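Local structure of cytochrome c55X (Pseudomonas aeruginosa PAO1, 6TP9) at residues A55-M59 with W69-A75. The protein is a periplasmic monoheme c-type cytochrome, associated with heme d1 biosynthesis, that binds heme c covalently and carries electrons. The protein carries 1 engineered substitution. Sequence-based numbering, arbitrary orientation.
Engineered in segment 69-75: Ala75 (natural residue Glu). With HEC (heme c), chain M.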
ATOM      1  N   ALA A  55       8.988  -0.449 -19.935  1.00 23.74           N
ATOM      2  CA  ALA A  55       8.381  -0.960 -21.158  1.00 23.41           C
ATOM      3  C   ALA A  55       7.137  -1.779 -20.841  1.00 24.59           C
ATOM      4  O   ALA A  55       6.072  -1.568 -21.434  1.00 30.46           O
ATOM      5  CB  ALA A  55       9.397  -1.798 -21.933  1.00 25.16           C
ATOM      6  N   THR A  56       7.254  -2.716 -19.895  1.00 19.59           N
ATOM      7  CA  THR A  56       6.111  -3.545 -19.529  1.00 18.49           C
ATOM      8  C   THR A  56       4.918  -2.694 -19.116  1.00 18.16           C
ATOM      9  O   THR A  56       3.774  -3.005 -19.465  1.00 24.08           O
ATOM     10  CB  THR A  56       6.494  -4.499 -18.396  1.00 19.14           C
ATOM     11  OG1 THR A  56       7.589  -5.325 -18.807  1.00 19.62           O
ATOM     12  CG2 THR A  56       5.311  -5.377 -18.017  1.00 20.76           C
ATOM     13  N   VAL A  57       5.163  -1.620 -18.363  1.00 20.66           N
ATOM     14  CA  VAL A  57       4.071  -0.744 -17.949  1.00 19.36           C
ATOM     15  C   VAL A  57       3.433  -0.089 -19.166  1.00 22.70           C
ATOM     16  O   VAL A  57       2.207  -0.075 -19.319  1.00 29.37           O
ATOM     17  CB  VAL A  57       4.578   0.311 -16.949  1.00 24.93           C
ATOM     18  CG1 VAL A  57       3.462   1.290 -16.602  1.00 24.99           C
ATOM     19  CG2 VAL A  57       5.125  -0.354 -15.693  1.00 25.25           C
ATOM     20  N   LEU A  58       4.262   0.464 -20.054  1.00 26.67           N
ATOM     21  CA  LEU A  58       3.738   1.202 -21.195  1.00 29.65           C
ATOM     22  C   LEU A  58       3.091   0.283 -22.220  1.00 31.48           C
ATOM     23  O   LEU A  58       2.114   0.675 -22.868  1.00 31.47           O
ATOM     24  CB  LEU A  58       4.860   2.007 -21.851  1.00 29.35           C
ATOM     25  CG  LEU A  58       5.421   3.174 -21.041  1.00 28.02           C
ATOM     26  CD1 LEU A  58       6.671   3.707 -21.714  1.00 27.04           C
ATOM     27  CD2 LEU A  58       4.387   4.277 -20.877  1.00 27.11           C
ATOM     28  N   MET A  59       3.612  -0.934 -22.380  1.00 31.61           N
ATOM     29  CA  MET A  59       3.157  -1.841 -23.422  1.00 34.42           C
ATOM     30  C   MET A  59       2.519  -3.117 -22.892  1.00 34.93           C
ATOM     31  O   MET A  59       2.106  -3.962 -23.695  1.00 32.71           O
ATOM     32  CB  MET A  59       4.329  -2.216 -24.340  1.00 31.60           C
ATOM     33  CG  MET A  59       5.086  -1.017 -24.884  1.00 29.97           C
ATOM     34  SD  MET A  59       6.174  -1.445 -26.253  1.00 24.47           S
ATOM     35  CE  MET A  59       7.705  -1.713 -25.373  1.00 21.40           C
ATOM     36  N   TRP A  69      -0.372   0.757 -20.514  1.00 22.09           N
ATOM     37  CA  TRP A  69      -0.792   1.983 -19.848  1.00 22.09           C
ATOM     38  C   TRP A  69      -0.293   3.246 -20.540  1.00 25.06           C
ATOM     39  O   TRP A  69      -0.446   4.342 -19.988  1.00 29.24           O
ATOM     40  CB  TRP A  69      -0.319   1.963 -18.391  1.00 23.69           C
ATOM     41  CG  TRP A  69      -0.900   0.831 -17.600  1.00 20.95           C
ATOM     42  CD1 TRP A  69      -0.362  -0.411 -17.423  1.00 22.95           C
ATOM     43  CD2 TRP A  69      -2.140   0.837 -16.887  1.00 13.05           C
ATOM     44  NE1 TRP A  69      -1.193  -1.178 -16.638  1.00 16.51           N
ATOM     45  CE2 TRP A  69      -2.290  -0.434 -16.297  1.00 14.05           C
ATOM     46  CE3 TRP A  69      -3.137   1.794 -16.689  1.00 12.47           C
ATOM     47  CZ2 TRP A  69      -3.398  -0.769 -15.522  1.00 18.36           C
ATOM     48  CZ3 TRP A  69      -4.235   1.461 -15.920  1.00 15.07           C
ATOM     49  CH2 TRP A  69      -4.357   0.189 -15.347  1.00 19.02           C
ATOM     50  N   ALA A  70       0.273   3.131 -21.743  1.00 28.67           N
ATOM     51  CA  ALA A  70       0.912   4.286 -22.369  1.00 30.84           C
ATOM     52  C   ALA A  70      -0.088   5.400 -22.661  1.00 34.42           C
ATOM     53  O   ALA A  70       0.228   6.584 -22.495  1.00 40.66           O
ATOM     54  CB  ALA A  70       1.619   3.856 -23.654  1.00 33.83           C
ATOM     55  N   GLY A  71      -1.292   5.050 -23.113  1.00 30.45           N
ATOM     56  CA  GLY A  71      -2.276   6.084 -23.396  1.00 31.14           C
ATOM     57  C   GLY A  71      -2.548   6.962 -22.190  1.00 32.65           C
ATOM     58  O   GLY A  71      -2.603   8.192 -22.301  1.00 31.22           O
ATOM     59  N   LEU A  72      -2.709   6.346 -21.022  1.00 29.32           N
ATOM     60  CA  LEU A  72      -3.011   7.083 -19.805  1.00 24.59           C
ATOM     61  C   LEU A  72      -1.764   7.635 -19.126  1.00 23.20           C
ATOM     62  O   LEU A  72      -1.867   8.608 -18.372  1.00 24.14           O
ATOM     63  CB  LEU A  72      -3.766   6.184 -18.822  1.00 29.11           C
ATOM     64  CG  LEU A  72      -5.101   5.597 -19.292  1.00 41.41           C
ATOM     65  CD1 LEU A  72      -4.919   4.468 -20.302  1.00 47.67           C
ATOM     66  CD2 LEU A  72      -5.907   5.112 -18.095  1.00 43.28           C
ATOM     67  N   LEU A  73      -0.595   7.052 -19.382  1.00 25.88           N
ATOM     68  CA  LEU A  73       0.637   7.417 -18.702  1.00 25.49           C
ATOM     69  C   LEU A  73       1.699   7.844 -19.707  1.00 25.47           C
ATOM     70  O   LEU A  73       1.873   7.206 -20.749  1.00 27.15           O
ATOM     71  CB  LEU A  73       1.174   6.245 -17.875  1.00 24.80           C
ATOM     72  CG  LEU A  73       0.243   5.631 -16.832  1.00 21.87           C
ATOM     73  CD1 LEU A  73       0.867   4.364 -16.268  1.00 17.82           C
ATOM     74  CD2 LEU A  73      -0.050   6.620 -15.716  1.00 27.41           C
ATOM     75  N   SER A  74       2.419   8.912 -19.379  1.00 28.37           N
ATOM     76  CA  SER A  74       3.593   9.289 -20.149  1.00 24.60           C
ATOM     77  C   SER A  74       4.742   8.328 -19.842  1.00 25.68           C
ATOM     78  O   SER A  74       4.618   7.398 -19.041  1.00 27.44           O
ATOM     79  CB  SER A  74       4.000  10.724 -19.828  1.00 29.12           C
ATOM     80  OG  SER A  74       4.461  10.823 -18.491  1.00 36.36           O
ATOM     81  N   ALA A  75       5.883   8.556 -20.494  1.00 27.90           N
ATOM     82  CA  ALA A  75       7.074   7.786 -20.155  1.00 22.90           C
ATOM     83  C   ALA A  75       7.577   8.160 -18.767  1.00 28.30           C
ATOM     84  O   ALA A  75       8.047   7.297 -18.017  1.00 31.25           O
ATOM     85  CB  ALA A  75       8.167   8.010 -21.200  1.00 16.85           C
TER
HETATM   86 FE   HEC M 102       0.944  -5.587 -13.932  1.00 25.03          FE
HETATM   87  CHA HEC M 102       3.478  -7.769 -14.684  1.00 24.97           C
HETATM   88  CHB HEC M 102       3.296  -3.118 -13.317  1.00 26.60           C
HETATM   89  CHC HEC M 102      -1.553  -3.313 -13.468  1.00 20.67           C
HETATM   90  CHD HEC M 102      -1.375  -8.118 -14.065  1.00 15.44           C
HETATM   91  NA  HEC M 102       3.002  -5.467 -13.958  1.00 22.93           N
HETATM   92  C1A HEC M 102       3.848  -6.482 -14.363  1.00 28.62           C
HETATM   93  C2A HEC M 102       5.199  -5.959 -14.390  1.00 23.28           C
HETATM   94  C3A HEC M 102       5.155  -4.679 -14.015  1.00 20.28           C
HETATM   95  C4A HEC M 102       3.772  -4.342 -13.734  1.00 23.32           C
HETATM   96  CMA HEC M 102       6.364  -3.726 -13.900  1.00 22.17           C
HETATM   97  CAA HEC M 102       6.467  -6.750 -14.784  1.00 23.33           C
HETATM   98  CBA HEC M 102       7.053  -7.422 -13.547  1.00 26.04           C
HETATM   99  CGA HEC M 102       8.285  -8.204 -13.918  1.00 29.64           C
HETATM  100  O1A HEC M 102       8.830  -7.974 -15.030  1.00 32.24           O
HETATM  101  O2A HEC M 102       8.723  -9.053 -13.099  1.00 28.93           O
HETATM  102  NB  HEC M 102       0.891  -3.595 -13.475  1.00 18.68           N
HETATM  103  C1B HEC M 102       1.968  -2.753 -13.264  1.00 23.96           C
HETATM  104  C2B HEC M 102       1.449  -1.425 -12.996  1.00 26.41           C
HETATM  105  C3B HEC M 102       0.117  -1.487 -13.038  1.00 22.68           C
HETATM  106  C4B HEC M 102      -0.263  -2.849 -13.340  1.00 19.09           C
HETATM  107  CMB HEC M 102       2.282  -0.160 -12.696  1.00 29.34           C
HETATM  108  CAB HEC M 102      -0.863  -0.321 -12.804  1.00 27.45           C
HETATM  109  CBB HEC M 102      -0.561   0.822 -13.791  1.00 35.74           C
HETATM  110  NC  HEC M 102      -1.079  -5.707 -13.738  1.00 15.52           N
HETATM  111  C1C HEC M 102      -1.929  -4.622 -13.658  1.00 18.90           C
HETATM  112  C2C HEC M 102      -3.291  -5.099 -13.772  1.00 17.72           C
HETATM  113  C3C HEC M 102      -3.247  -6.418 -13.994  1.00 20.25           C
HETATM  114  C4C HEC M 102      -1.855  -6.832 -13.938  1.00 18.69           C
HETATM  115  CMC HEC M 102      -4.548  -4.200 -13.789  1.00 17.66           C
HETATM  116  CAC HEC M 102      -4.467  -7.352 -14.181  1.00 26.78           C
HETATM  117  CBC HEC M 102      -5.404  -6.818 -15.283  1.00 32.95           C
HETATM  118  ND  HEC M 102       1.036  -7.629 -14.293  1.00 15.71           N
HETATM  119  C1D HEC M 102      -0.072  -8.475 -14.334  1.00 14.77           C
HETATM  120  C2D HEC M 102       0.372  -9.798 -14.721  1.00 14.54           C
HETATM  121  C3D HEC M 102       1.887  -9.677 -14.914  1.00 16.40           C
HETATM  122  C4D HEC M 102       2.209  -8.301 -14.626  1.00 17.48           C
HETATM  123  CMD HEC M 102      -0.489 -11.065 -14.904  1.00 21.09           C
HETATM  124  CAD HEC M 102       2.878 -10.786 -15.323  1.00 25.26           C
HETATM  125  CBD HEC M 102       2.913 -10.946 -16.838  1.00 30.67           C
HETATM  126  CGD HEC M 102       3.877 -12.057 -17.149  1.00 32.31           C
HETATM  127  O1D HEC M 102       3.412 -13.210 -17.344  1.00 33.80           O
HETATM  128  O2D HEC M 102       5.108 -11.796 -17.184  1.00 34.35           O
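Trp69 and Ala70 meet the C-terminal turn of helix 50-59 through backbone bonds, in a domain-swapped cytochrome c fold where the loop leading to helix 75-86 turns back over a heme probably attached to the second subunit. Trp69 N donates to Val57 O at 3.0 Å, in the carbonyl plane with a C=O...N angle of 157°. Leu58 O accepts two weak bonds, from Trp69 N, which it shares with Val57 O, and from Ala70 N, so two carbonyls of the last helical turn are met by successive loop amides. The Val57 carbonyl oxygen also lies in the plane of the indole, at its edge, with O 3.2 Å from Trp69 CD1. One face of that ring is covered by the heme: methyl CBB sits over its centre, 3.3 Å from Trp69 CE2. Val57 lies between Leu73 and the heme: with CG1 anti to the backbone N (chi1 176°), CG2 is directed to heme methyl CMA, while CG1 lies 4.0 Å from Leu73 CD1, the two side chains crossing at about a right angle. Leu58 CD2 packs against Ala70 CB at 3.9 Å. Farther out, Val57 and Leu58 pack on Ala78 of helix 75-86, and Leu19 of the second subunit packs on Trp69. Ser74 N-caps that helix through OG to Asp77 N, and Ser74 O lies 3.6 Å from Leu58 CD2.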